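Local coordinates for protein (glyceraldehyde 3-phosphate dehydrogenase) (Sulfolobus solfataricus, PDB 1B7G) that catalyses the phosphorylating oxidation of D-glyceraldehyde 3-phosphate in glycolysis, using NAD or, by marked preference, NADP as cofactor, at residues A[136-141]-A[191-196]; A[142-147]-A[219-224]; A[160-165]-A[206-211]; A[82-87]-A[105-110]; A[118-123]-A[305-310]. The protein carries 1 engineered substitution. All blocks are in the same frame, centred on the assembly; numbering follows the deposited sequence.

Contact 1 (A[136-141]-A[191-196]); sequences VVSCNT and SHHAKD. With SO4 (sulfate ion), chain C; SO4 (sulfate ion), chain F; SO4 (sulfate ion), chain H.
Thr141 and His193, whose CA atoms lie 5.6 Å apart, bring the first turn of helix 139-152 against the start of helix 193-198. Thr141 crosses Asp196 at about a right angle, its OG1 3.5 Å from Asp196 CB, while CG1 of Val137 rests near the Asp196 backbone. No direct polar bond joins the segments; a sulfate ion, probably from the crystallisation liquor, does so instead. From one segment, Asn140 N donates to sulfate O3 and Asn140 ND2 to O2. From the other, His193 NE2 meets the same O2 at 2.7 Å, in the plane of its ring and almost straight (176°). Arg166 NE adds a further bond. Two of these donors are themselves held. Ser191 OG pairs with His193 ND1 at 2.8 Å, fixing the turn of that ring, and His221 takes up Asn140 OD1. His192 is held by its ND1, which gives a 2.7 Å bond to Asp196 OD2 from above the carboxylate plane. Ser138, at the N-cap, accepts from Thr141 N at 3.1 Å and from Thr141 OG1 at 2.6 Å. The helix start would probably add to the pull on the anion. With Cys139, the probable nucleophile, beside these donors, the arrangement is that of the inorganic phosphate site of a glyceraldehyde-3-phosphate dehydrogenase.

Contact 2 (A[142-147]-A[219-224]); sequences TALLRT and HMHFIN
Leu144 and His221 meet where helix 139-152 packs on a face of the mixed beta-sheet in the catalytic domain of the glyceraldehyde-3-phosphate dehydrogenase fold. The axes of helix 142-147 and strand 219-224 approach to 10.5 Å at an angle of 42°, and side chains fill the space between. Leu144 CG comes to the edge of the His221 imidazole, in its plane, 3.7 Å from His221 ND1. Ala143 CB lies near CE1 of the same ring, whose NE2 is hydrogen-bonded to Asn140, so a buried polar tip is satisfied by the preceding turn of the helix. His219 of the catalytic site begins the same strand. Further along, Leu144 CD2 faces Ile223 CG2 at 4.2 Å. Thr147 and Ile223 reach toward each other tip to tip: with its CG2 anti to the backbone N, Thr147 directs this methyl at the strand and leaves OG1 to turn back on the helix. A serine here, lacking that methyl, would probably leave Ile223 CD1 without its neighbour and open a small gap under the helix. Ala143 O is gripped from opposite faces of its plane, by Thr147 N at 3.2 Å and by Thr147 OG1 at 2.9 Å.

Contact 3 (A[160-165]-A[206-211]); sequences VRATIV and IATMAV
Val160 O accepts from Ala207 N at 3.0 Å, the first of five backbone hydrogen bonds that tie strand 160-165 to strand 206-211. Ala162 bonds to Ala207 through N and to Met209 through O, Ile164 to Met209 through N and to Val211 through O; the straightest, Ile164 N to Met209 O, measures 2.9 Å with an angle of 170° at the hydrogen. The strands run parallel, 4.7 Å apart and 17° askew, as neighbours in the mixed sheet of the catalytic domain. On the face that carries Val160, Ala162 and Ile164, Val160 and Ile206 lie side by side, with Val160 CG1 3.7 Å from Ile206 CD1, and CB of Ile164 faces that of Ala210. Arg161, on the other face, folds back at chi2 (-68°), which lays one side of its guanidinium over Ala207 CB. Its NH1 then gives a second bond to Val160 O, 3.0 Å long, coming from above the carbonyl plane while staying in its own. Beyond this shell, Asp205 forms a salt bridge with Arg161 NH2. Ser191 OG is hydrogen-bonded to the hydroxyl of Thr208. Helix 193-198 covers Ile164 and Thr208 through His193, and helix 139-152 sets Leu144 on Ala162.

Contact 4 (A[82-87]-A[105-110]); sequences VDTTPN and IFQGGE
Bent at chi2 (-45°), the Gln107 side chain curls beside Thr84 and presents its amide to the end of strand 80-83, while Asp83, with CG anti to the backbone N (chi1 -177°), swings its carboxylate past Phe106. Gln107 NE2 donates to Asp83 O at 3.1 Å; the acceptor lies in the amide plane, yet the donor stands 41° above the carbonyl plane. Its other partner is Asn308 OD1. Thr84 CG2 packs alongside the amide, 3.8 Å from Gln107 NE2. One rung earlier, Asp83 N meets Ile105 O at 2.8 Å, the parallel pairing that closes the beta-alpha-beta unit 80-83, 89-99, 103-106 of the Rossmann-type domain. The strands then part into loops. Asp83 OD1 closes an Asx turn by accepting from Thr85 N at 3.1 Å, and its syn lone pair takes Thr85 OG1 at 2.6 Å. Tyr97 holds OD2. Water bridges the widening gap, linking Asp83 OD1 to Gln107 N. Farther on, Asn87 OD1 approaches Gly109 CA to 3.3 Å, where a CB pointing toward it would clash. Gly109 is a probable NAD-binding residue. With hydrogen-bond partners on both of its oxygens, the buried Asp83 carboxylate is probably stabilised as the anion, and the strand ends beside the probable cofactor site are joined by polar side chains and water as well as by backbone.

Contact 5 (A[118-123]-A[305-310]); sequences SFSALC and VPENID
Glu307 leaves helix 304-315 and reaches Ala121, just past strand 118-119. Its CB packs on Val136 of the neighbouring strand. A bend at chi2 (-58°) then turns the chain so that CD comes within 4.1 Å of Ser120 OG. At the tip, OE1 accepts from Ala121 N, met nearly along its C-O axis, at 2.8 Å and 166°; the same oxygen lies 3.4 Å from Ala121 CB. The second oxygen, OE2, takes a water at 2.9 Å that also serves Ser120 OG and Leu122 N, and it forms salt bridges with Arg146 and Arg245. Beside this arm, the Phe119 ring brings CE1 to 3.4 Å from Glu307 O, and Asp310 CB comes to the edge of that ring, 3.8 Å from Phe119 CZ. Asp310 OD2 also touches Ala121 CB and pairs with Arg245. A glutamine in place of Glu307 would probably leave Arg146 without its carboxylate mate and Arg245 with Asp310 alone of the two acids. Two buried acids facing two arginines imply that the carboxylates are probably ionised; the charge ties helix 304-315 to Arg146 and Arg245, while segment 118-123 is held by one direct hydrogen bond and the shared water.

How the contacts relate
Along the chain, contact 4 closes first; contacts 1, 2 and 3 then fall inside the long loop closed by contact 5, contact 3 nested within contact 2. Contacts 4 and 5 reach the parallel sheet of the Rossmann-type domain and contacts 2 and 3 the mixed catalytic sheet; the centres of 3 and 4 are about 22 Å apart. Contact 1 stands between, about 10 Å from contacts 2 and 3 and about 13 Å from 4 and 5, centre to centre, touching all four. Helix 139-152 serves contacts 1 and 2, while helix 304-315 touches contacts 1 and 4 from contact 5. The phosphate site thus sits where the cofactor and catalytic domains meet.

Contact 1 (A[136-141]-A[191-196])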
# COMPACT_ATOMS: atom_id res chain seq x y z
N VAL A 136 13.12 -16.13 16.22
CA VAL A 136 11.70 -15.98 15.93
C VAL A 136 11.44 -16.80 14.65
O VAL A 136 12.09 -16.54 13.65
CB VAL A 136 11.29 -14.52 15.70
CG1 VAL A 136 9.88 -14.45 15.10
CG2 VAL A 136 11.35 -13.68 17.01
N VAL A 137 10.51 -17.74 14.66
CA VAL A 137 10.28 -18.59 13.49
C VAL A 137 9.85 -17.76 12.27
O VAL A 137 9.50 -16.58 12.38
CB VAL A 137 9.23 -19.67 13.73
CG1 VAL A 137 9.89 -20.92 14.35
CG2 VAL A 137 8.10 -19.19 14.62
N SER A 138 9.87 -18.41 11.09
CA SER A 138 9.54 -17.69 9.85
C SER A 138 8.12 -17.20 9.85
O SER A 138 7.26 -17.60 10.66
CB SER A 138 9.78 -18.64 8.63
OG SER A 138 8.66 -19.57 8.62
N CYS A 139 7.76 -16.39 8.85
CA CYS A 139 6.42 -15.86 8.72
C CYS A 139 5.35 -16.96 8.63
O CYS A 139 4.31 -16.87 9.27
CB CYS A 139 6.36 -15.04 7.38
SG CYS A 139 7.65 -13.73 7.34
N ASN A 140 5.57 -17.99 7.79
CA ASN A 140 4.51 -19.01 7.68
C ASN A 140 4.57 -19.96 8.86
O ASN A 140 3.53 -20.46 9.28
CB ASN A 140 4.64 -19.75 6.33
CG ASN A 140 4.09 -18.86 5.21
OD1 ASN A 140 3.01 -18.29 5.35
ND2 ASN A 140 4.81 -18.74 4.12
N THR A 141 5.76 -20.12 9.49
CA THR A 141 5.80 -20.99 10.67
C THR A 141 5.02 -20.32 11.80
O THR A 141 4.29 -20.93 12.57
CB THR A 141 7.24 -21.25 11.13
OG1 THR A 141 8.03 -21.72 10.02
CG2 THR A 141 7.27 -22.31 12.23
N SER A 191 8.06 -29.68 3.56
CA SER A 191 8.87 -28.45 3.47
C SER A 191 9.42 -28.16 4.89
O SER A 191 9.01 -28.80 5.85
CB SER A 191 8.01 -27.30 3.00
OG SER A 191 6.88 -27.14 3.84
N HIS A 192 10.25 -27.15 5.07
CA HIS A 192 10.91 -26.85 6.31
C HIS A 192 9.95 -26.41 7.41
O HIS A 192 10.37 -26.41 8.57
CB HIS A 192 12.00 -25.77 6.09
CG HIS A 192 11.48 -24.38 5.88
ND1 HIS A 192 11.13 -23.58 6.96
CD2 HIS A 192 11.22 -23.64 4.77
CE1 HIS A 192 10.65 -22.43 6.54
NE2 HIS A 192 10.73 -22.42 5.23
N HIS A 193 8.75 -25.94 7.07
CA HIS A 193 7.78 -25.50 8.03
C HIS A 193 7.52 -26.49 9.15
O HIS A 193 7.43 -26.05 10.30
CB HIS A 193 6.46 -25.14 7.32
CG HIS A 193 6.78 -24.18 6.19
ND1 HIS A 193 7.21 -24.60 4.95
CD2 HIS A 193 6.82 -22.84 6.17
CE1 HIS A 193 7.47 -23.54 4.20
NE2 HIS A 193 7.24 -22.44 4.92
N ALA A 194 7.41 -27.80 8.82
CA ALA A 194 7.07 -28.78 9.83
C ALA A 194 8.13 -28.88 10.92
O ALA A 194 7.81 -28.73 12.09
CB ALA A 194 6.75 -30.13 9.18
N LYS A 195 9.38 -29.00 10.53
CA LYS A 195 10.49 -28.97 11.45
C LYS A 195 10.48 -27.67 12.26
O LYS A 195 10.62 -27.72 13.47
CB LYS A 195 11.80 -29.08 10.68
CG LYS A 195 13.01 -29.31 11.55
CD LYS A 195 14.33 -29.25 10.79
CE LYS A 195 15.38 -29.94 11.68
NZ LYS A 195 16.78 -29.69 11.26
N ASP A 196 10.25 -26.53 11.59
CA ASP A 196 10.22 -25.26 12.32
C ASP A 196 9.10 -25.22 13.33
O ASP A 196 9.39 -24.79 14.46
CB ASP A 196 10.25 -24.06 11.39
CG ASP A 196 11.56 -24.01 10.60
OD1 ASP A 196 12.44 -24.82 10.94
OD2 ASP A 196 11.69 -23.28 9.61
S SO4 C . 8.43 -19.08 5.05
O1 SO4 C . 9.44 -18.42 4.23
O2 SO4 C . 7.44 -19.84 4.10
O3 SO4 C . 7.58 -18.23 5.88
O4 SO4 C . 9.16 -20.05 5.88
S SO4 F . 12.94 -26.40 2.40
O1 SO4 F . 13.78 -25.25 2.88
O2 SO4 F . 12.96 -26.37 0.88
O3 SO4 F . 11.51 -26.23 2.87
O4 SO4 F . 13.54 -27.69 2.86
S SO4 H . 17.58 -26.34 11.05
O1 SO4 H . 18.40 -27.29 11.91
O2 SO4 H . 18.50 -25.72 10.04
O3 SO4 H . 16.92 -25.31 11.89
O4 SO4 H . 16.56 -27.19 10.34
O HOH W 1 11.46 -20.72 10.86

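Contact 2 (A[142-147]-A[219-224])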
# COMPACT_ATOMS: atom_id res chain seq x y z
N THR A 142 5.22 -18.98 11.90
CA THR A 142 4.48 -18.22 12.91
C THR A 142 2.99 -18.36 12.77
O THR A 142 2.25 -18.50 13.75
CB THR A 142 4.86 -16.73 12.87
OG1 THR A 142 6.25 -16.56 13.16
CG2 THR A 142 4.06 -15.91 13.88
N ALA A 143 2.46 -18.26 11.51
CA ALA A 143 1.02 -18.32 11.32
C ALA A 143 0.50 -19.71 11.71
O ALA A 143 -0.53 -19.80 12.35
CB ALA A 143 0.68 -17.98 9.87
N LEU A 144 1.28 -20.75 11.42
CA LEU A 144 0.85 -22.12 11.81
C LEU A 144 0.84 -22.26 13.35
O LEU A 144 -0.09 -22.81 13.92
CB LEU A 144 1.81 -23.11 11.19
CG LEU A 144 1.66 -23.53 9.71
CD1 LEU A 144 2.98 -24.09 9.23
CD2 LEU A 144 0.56 -24.59 9.57
N LEU A 145 1.86 -21.76 14.05
CA LEU A 145 1.92 -21.82 15.50
C LEU A 145 0.82 -21.04 16.19
O LEU A 145 0.20 -21.60 17.11
CB LEU A 145 3.29 -21.35 16.03
CG LEU A 145 4.40 -22.37 15.69
CD1 LEU A 145 5.77 -21.76 15.91
CD2 LEU A 145 4.14 -23.64 16.50
N ARG A 146 0.49 -19.84 15.74
CA ARG A 146 -0.59 -19.09 16.36
C ARG A 146 -1.90 -19.88 16.23
O ARG A 146 -2.71 -19.83 17.13
CB ARG A 146 -0.82 -17.70 15.80
CG ARG A 146 0.43 -16.79 15.93
CD ARG A 146 -0.09 -15.38 15.52
NE ARG A 146 1.02 -14.42 15.59
CZ ARG A 146 1.08 -13.33 14.81
NH1 ARG A 146 0.07 -13.04 13.98
NH2 ARG A 146 2.13 -12.55 14.93
N THR A 147 -2.13 -20.43 15.02
CA THR A 147 -3.38 -21.17 14.81
C THR A 147 -3.39 -22.45 15.66
O THR A 147 -4.38 -22.65 16.34
CB THR A 147 -3.52 -21.52 13.30
OG1 THR A 147 -3.39 -20.29 12.56
CG2 THR A 147 -4.82 -22.22 13.03
N HIS A 219 0.86 -14.80 1.47
CA HIS A 219 0.83 -16.24 1.39
C HIS A 219 -0.57 -16.71 1.77
O HIS A 219 -1.30 -15.96 2.43
CB HIS A 219 1.76 -16.85 2.44
CG HIS A 219 3.18 -16.43 2.38
ND1 HIS A 219 3.97 -16.57 1.28
CD2 HIS A 219 3.99 -15.88 3.33
CE1 HIS A 219 5.20 -16.18 1.51
NE2 HIS A 219 5.23 -15.76 2.80
N MET A 220 -0.86 -17.99 1.49
CA MET A 220 -2.05 -18.63 1.96
C MET A 220 -1.74 -20.04 2.45
O MET A 220 -0.90 -20.78 1.92
CB MET A 220 -3.26 -18.70 1.00
CG MET A 220 -4.10 -17.42 1.03
SD MET A 220 -5.61 -17.52 0.09
CE MET A 220 -6.63 -18.49 1.25
N HIS A 221 -2.49 -20.42 3.52
CA HIS A 221 -2.36 -21.77 4.05
C HIS A 221 -3.68 -22.54 3.95
O HIS A 221 -4.74 -22.03 4.13
CB HIS A 221 -1.93 -21.86 5.54
CG HIS A 221 -0.58 -21.25 5.81
ND1 HIS A 221 0.20 -21.66 6.90
CD2 HIS A 221 0.12 -20.29 5.19
CE1 HIS A 221 1.35 -20.95 6.86
NE2 HIS A 221 1.29 -20.11 5.87
N PHE A 222 -3.53 -23.86 3.75
CA PHE A 222 -4.76 -24.69 3.66
C PHE A 222 -4.52 -25.87 4.60
O PHE A 222 -3.51 -26.55 4.45
CB PHE A 222 -5.01 -25.16 2.23
CG PHE A 222 -5.14 -24.01 1.25
CD1 PHE A 222 -6.33 -23.32 1.14
CD2 PHE A 222 -4.06 -23.59 0.50
CE1 PHE A 222 -6.45 -22.25 0.27
CE2 PHE A 222 -4.16 -22.52 -0.37
CZ PHE A 222 -5.36 -21.85 -0.49
N ILE A 223 -5.30 -25.91 5.68
CA ILE A 223 -4.85 -26.82 6.74
C ILE A 223 -5.91 -27.79 7.24
O ILE A 223 -7.08 -27.62 7.07
CB ILE A 223 -4.32 -26.09 7.99
CG1 ILE A 223 -5.50 -25.36 8.64
CG2 ILE A 223 -3.19 -25.13 7.69
CD1 ILE A 223 -5.18 -25.08 10.12
N ASN A 224 -5.33 -28.89 7.71
CA ASN A 224 -6.16 -29.99 8.21
C ASN A 224 -5.59 -30.37 9.58
O ASN A 224 -4.47 -30.85 9.65
CB ASN A 224 -6.12 -31.16 7.25
CG ASN A 224 -6.87 -32.38 7.77
OD1 ASN A 224 -6.67 -32.92 8.87
ND2 ASN A 224 -7.80 -32.85 6.94

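Contact 3 (A[160-165]-A[206-211])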
# COMPACT_ATOMS: atom_id res chain seq x y z
N VAL A 160 -1.31 -32.28 12.31
CA VAL A 160 -1.47 -31.18 11.37
C VAL A 160 -0.93 -31.60 10.00
O VAL A 160 0.22 -32.03 9.91
CB VAL A 160 -0.70 -29.90 11.79
CG1 VAL A 160 -0.81 -28.80 10.70
CG2 VAL A 160 -1.22 -29.32 13.09
N ARG A 161 -1.74 -31.33 8.98
CA ARG A 161 -1.27 -31.50 7.60
C ARG A 161 -1.60 -30.15 6.92
O ARG A 161 -2.71 -29.65 7.13
CB ARG A 161 -1.92 -32.65 6.84
CG ARG A 161 -1.60 -34.05 7.44
CD ARG A 161 -0.14 -34.38 7.25
NE ARG A 161 0.23 -35.72 7.72
CZ ARG A 161 0.75 -35.96 8.93
NH1 ARG A 161 0.92 -34.91 9.74
NH2 ARG A 161 1.09 -37.18 9.33
N ALA A 162 -0.60 -29.54 6.27
CA ALA A 162 -0.87 -28.23 5.70
C ALA A 162 -0.16 -28.09 4.34
O ALA A 162 0.91 -28.62 4.13
CB ALA A 162 -0.35 -27.11 6.62
N THR A 163 -0.84 -27.33 3.52
CA THR A 163 -0.28 -26.88 2.25
C THR A 163 -0.18 -25.35 2.27
O THR A 163 -1.11 -24.64 2.60
CB THR A 163 -1.22 -27.38 1.14
OG1 THR A 163 -0.91 -28.73 0.81
CG2 THR A 163 -1.04 -26.53 -0.12
N ILE A 164 1.02 -24.89 1.96
CA ILE A 164 1.38 -23.49 1.94
C ILE A 164 1.65 -22.96 0.53
O ILE A 164 2.58 -23.37 -0.15
CB ILE A 164 2.61 -23.22 2.83
CG1 ILE A 164 2.31 -23.62 4.30
CG2 ILE A 164 2.95 -21.72 2.86
CD1 ILE A 164 3.60 -23.77 5.08
N VAL A 165 0.83 -22.00 0.12
CA VAL A 165 1.02 -21.32 -1.16
C VAL A 165 1.81 -20.02 -0.91
O VAL A 165 1.23 -19.11 -0.35
CB VAL A 165 -0.34 -21.00 -1.79
CG1 VAL A 165 -0.16 -20.16 -3.08
CG2 VAL A 165 -1.13 -22.28 -2.01
N ILE A 206 3.32 -33.29 12.46
CA ILE A 206 2.97 -32.28 11.44
C ILE A 206 3.78 -32.53 10.17
O ILE A 206 4.95 -32.91 10.20
CB ILE A 206 3.18 -30.82 11.92
CG1 ILE A 206 2.98 -29.81 10.78
CG2 ILE A 206 4.59 -30.68 12.47
CD1 ILE A 206 2.80 -28.35 11.20
N ALA A 207 3.08 -32.38 9.03
CA ALA A 207 3.79 -32.47 7.77
C ALA A 207 3.26 -31.36 6.88
O ALA A 207 2.08 -31.01 6.89
CB ALA A 207 3.68 -33.89 7.16
N THR A 208 4.13 -30.75 6.10
CA THR A 208 3.73 -29.61 5.28
C THR A 208 4.34 -29.71 3.88
O THR A 208 5.42 -30.26 3.72
CB THR A 208 4.27 -28.28 5.86
OG1 THR A 208 5.68 -28.41 6.04
CG2 THR A 208 3.59 -27.90 7.17
N MET A 209 3.58 -29.18 2.93
CA MET A 209 4.15 -29.02 1.58
C MET A 209 4.00 -27.56 1.17
O MET A 209 3.02 -26.93 1.58
CB MET A 209 3.33 -29.85 0.59
CG MET A 209 3.32 -31.34 0.72
SD MET A 209 2.17 -32.20 -0.37
CE MET A 209 0.81 -32.55 0.72
N ALA A 210 4.88 -27.05 0.31
CA ALA A 210 4.78 -25.65 -0.07
C ALA A 210 5.08 -25.51 -1.60
O ALA A 210 5.92 -26.22 -2.12
CB ALA A 210 5.86 -24.86 0.65
N VAL A 211 4.47 -24.47 -2.15
CA VAL A 211 4.61 -24.10 -3.53
C VAL A 211 4.64 -22.55 -3.64
O VAL A 211 3.97 -21.92 -2.82
CB VAL A 211 3.44 -24.63 -4.36
CG1 VAL A 211 2.11 -24.05 -3.89
CG2 VAL A 211 3.63 -24.27 -5.84

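Contact 4 (A[82-87]-A[105-110])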
# COMPACT_ATOMS: atom_id res chain seq x y z
N VAL A 82 18.20 -6.90 17.43
CA VAL A 82 17.22 -7.58 16.59
C VAL A 82 17.88 -7.79 15.20
O VAL A 82 18.11 -6.85 14.44
CB VAL A 82 15.88 -6.90 16.36
CG1 VAL A 82 14.96 -7.80 15.51
CG2 VAL A 82 15.15 -6.62 17.68
N ASP A 83 18.28 -9.03 14.95
CA ASP A 83 18.96 -9.34 13.69
C ASP A 83 17.91 -9.68 12.63
O ASP A 83 17.17 -10.65 12.81
CB ASP A 83 19.95 -10.48 13.88
CG ASP A 83 20.74 -10.82 12.63
OD1 ASP A 83 20.17 -10.99 11.53
OD2 ASP A 83 21.98 -10.96 12.75
N THR A 84 17.87 -8.86 11.60
CA THR A 84 16.92 -9.03 10.50
C THR A 84 17.65 -9.03 9.17
O THR A 84 17.17 -8.52 8.16
CB THR A 84 15.83 -7.95 10.49
OG1 THR A 84 16.40 -6.65 10.36
CG2 THR A 84 14.97 -7.98 11.74
N THR A 85 18.85 -9.59 9.16
CA THR A 85 19.69 -9.71 8.01
C THR A 85 19.18 -10.87 7.11
O THR A 85 18.48 -11.74 7.59
CB THR A 85 21.14 -10.05 8.43
OG1 THR A 85 21.18 -11.29 9.16
CG2 THR A 85 21.69 -8.94 9.31
N PRO A 86 19.72 -10.98 5.93
CA PRO A 86 19.29 -12.01 4.98
C PRO A 86 19.50 -13.41 5.50
O PRO A 86 20.30 -13.64 6.42
CB PRO A 86 20.02 -11.64 3.70
CG PRO A 86 20.47 -10.22 3.86
CD PRO A 86 20.70 -10.02 5.34
N ASN A 87 18.77 -14.43 5.01
CA ASN A 87 18.98 -15.78 5.54
C ASN A 87 20.47 -16.12 5.47
O ASN A 87 21.13 -15.90 4.46
CB ASN A 87 18.23 -16.90 4.84
CG ASN A 87 16.76 -16.61 4.65
OD1 ASN A 87 16.13 -15.91 5.44
ND2 ASN A 87 16.19 -17.14 3.57
N ILE A 105 18.07 -11.43 18.84
CA ILE A 105 16.85 -12.07 18.32
C ILE A 105 17.08 -12.36 16.83
O ILE A 105 17.42 -11.40 16.10
CB ILE A 105 15.63 -11.15 18.41
CG1 ILE A 105 15.45 -10.46 19.78
CG2 ILE A 105 14.36 -11.92 18.06
CD1 ILE A 105 15.32 -11.42 20.94
N PHE A 106 16.90 -13.61 16.39
CA PHE A 106 17.14 -13.86 14.94
C PHE A 106 15.85 -14.19 14.21
O PHE A 106 14.83 -14.47 14.83
CB PHE A 106 18.18 -14.92 14.70
CG PHE A 106 19.56 -14.76 15.24
CD1 PHE A 106 19.85 -15.17 16.54
CD2 PHE A 106 20.59 -14.27 14.48
CE1 PHE A 106 21.12 -15.08 17.03
CE2 PHE A 106 21.86 -14.13 14.98
CZ PHE A 106 22.13 -14.57 16.26
N GLN A 107 15.88 -14.12 12.87
CA GLN A 107 14.67 -14.38 12.08
C GLN A 107 14.59 -15.83 11.64
O GLN A 107 15.60 -16.53 11.67
CB GLN A 107 14.54 -13.39 10.92
CG GLN A 107 14.58 -11.92 11.44
CD GLN A 107 13.72 -11.71 12.65
OE1 GLN A 107 12.53 -12.01 12.65
NE2 GLN A 107 14.30 -11.18 13.75
N GLY A 108 13.42 -16.29 11.24
CA GLY A 108 13.17 -17.66 10.89
C GLY A 108 13.93 -18.35 9.81
O GLY A 108 13.89 -19.59 9.68
N GLY A 109 14.65 -17.63 8.97
CA GLY A 109 15.43 -18.10 7.85
C GLY A 109 16.76 -18.68 8.31
O GLY A 109 17.46 -19.34 7.54
N GLU A 110 17.12 -18.41 9.56
CA GLU A 110 18.33 -18.95 10.15
C GLU A 110 18.10 -20.39 10.62
O GLU A 110 16.95 -20.77 10.83
CB GLU A 110 18.72 -18.10 11.38
CG GLU A 110 19.15 -16.69 10.95
CD GLU A 110 20.35 -16.66 10.04
OE1 GLU A 110 21.31 -17.44 10.23
OE2 GLU A 110 20.40 -15.79 9.14
O HOH W 2 18.42 -13.35 11.55
O HOH W 3 18.14 -13.89 8.99
O HOH W 4 15.92 -15.05 8.15

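Contact 5 (A[118-123]-A[305-310])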
# COMPACT_ATOMS: atom_id res chain seq x y z
N SER A 118 13.74 -21.44 19.72
CA SER A 118 12.93 -20.75 18.67
C SER A 118 11.68 -20.29 19.42
O SER A 118 11.36 -20.86 20.47
CB SER A 118 12.55 -21.69 17.51
OG SER A 118 13.74 -21.98 16.81
N PHE A 119 10.97 -19.32 18.87
CA PHE A 119 9.91 -18.65 19.59
C PHE A 119 8.70 -18.26 18.76
O PHE A 119 8.80 -17.80 17.64
CB PHE A 119 10.57 -17.29 20.06
CG PHE A 119 9.71 -16.27 20.72
CD1 PHE A 119 8.95 -15.35 20.04
CD2 PHE A 119 9.74 -16.15 22.12
CE1 PHE A 119 8.20 -14.39 20.66
CE2 PHE A 119 8.97 -15.20 22.78
CZ PHE A 119 8.20 -14.29 22.06
N SER A 120 7.56 -18.21 19.39
CA SER A 120 6.34 -17.62 18.96
C SER A 120 5.59 -17.22 20.23
O SER A 120 5.32 -18.15 20.98
CB SER A 120 5.49 -18.53 18.07
OG SER A 120 4.59 -17.72 17.29
N ALA A 121 5.23 -15.96 20.42
CA ALA A 121 4.68 -15.47 21.67
C ALA A 121 3.42 -16.14 22.15
O ALA A 121 3.24 -16.33 23.35
CB ALA A 121 4.47 -13.94 21.67
N LEU A 122 2.50 -16.53 21.29
CA LEU A 122 1.31 -17.24 21.68
C LEU A 122 1.63 -18.67 22.13
O LEU A 122 0.67 -19.34 22.53
CB LEU A 122 0.27 -17.27 20.56
CG LEU A 122 -0.71 -16.10 20.50
CD1 LEU A 122 0.02 -14.79 20.24
CD2 LEU A 122 -1.78 -16.31 19.43
N CYS A 123 2.85 -19.18 22.00
CA CYS A 123 3.09 -20.54 22.39
C CYS A 123 4.13 -20.76 23.50
O CYS A 123 3.85 -21.62 24.33
CB CYS A 123 3.56 -21.47 21.23
SG CYS A 123 2.43 -21.44 19.81
N VAL A 305 6.61 -8.97 13.10
CA VAL A 305 6.94 -7.74 13.84
C VAL A 305 6.57 -7.78 15.30
O VAL A 305 7.51 -7.67 16.12
CB VAL A 305 6.37 -6.53 13.07
CG1 VAL A 305 6.57 -5.21 13.80
CG2 VAL A 305 7.12 -6.49 11.72
N PRO A 306 5.34 -8.01 15.72
CA PRO A 306 4.97 -8.11 17.11
C PRO A 306 5.70 -9.23 17.83
O PRO A 306 6.14 -9.04 18.99
CB PRO A 306 3.46 -8.23 17.15
CG PRO A 306 3.12 -8.77 15.78
CD PRO A 306 4.17 -8.26 14.83
N GLU A 307 6.00 -10.35 17.17
CA GLU A 307 6.75 -11.44 17.71
C GLU A 307 8.17 -11.03 18.11
O GLU A 307 8.66 -11.41 19.18
CB GLU A 307 6.86 -12.64 16.71
CG GLU A 307 5.50 -13.13 16.23
CD GLU A 307 4.58 -13.58 17.33
OE1 GLU A 307 5.12 -14.04 18.36
OE2 GLU A 307 3.33 -13.41 17.26
N ASN A 308 8.81 -10.18 17.31
CA ASN A 308 10.16 -9.73 17.63
C ASN A 308 10.12 -8.81 18.87
O ASN A 308 11.05 -8.86 19.71
CB ASN A 308 10.80 -9.01 16.45
CG ASN A 308 11.54 -9.91 15.48
OD1 ASN A 308 12.72 -10.21 15.66
ND2 ASN A 308 10.84 -10.36 14.44
N ILE A 309 9.05 -8.02 19.01
CA ILE A 309 8.93 -7.17 20.20
C ILE A 309 8.80 -8.01 21.46
O ILE A 309 9.53 -7.83 22.47
CB ILE A 309 7.79 -6.16 20.06
CG1 ILE A 309 7.98 -5.23 18.87
CG2 ILE A 309 7.70 -5.33 21.37
CD1 ILE A 309 9.34 -4.56 18.78
N ASP A 310 7.95 -9.04 21.46
CA ASP A 310 7.83 -9.92 22.63
C ASP A 310 9.10 -10.67 22.92
O ASP A 310 9.45 -10.91 24.11
CB ASP A 310 6.65 -10.87 22.45
CG ASP A 310 5.33 -10.15 22.41
OD1 ASP A 310 5.19 -9.16 23.18
OD2 ASP A 310 4.42 -10.54 21.64
O HOH W 5 2.62 -16.10 18.08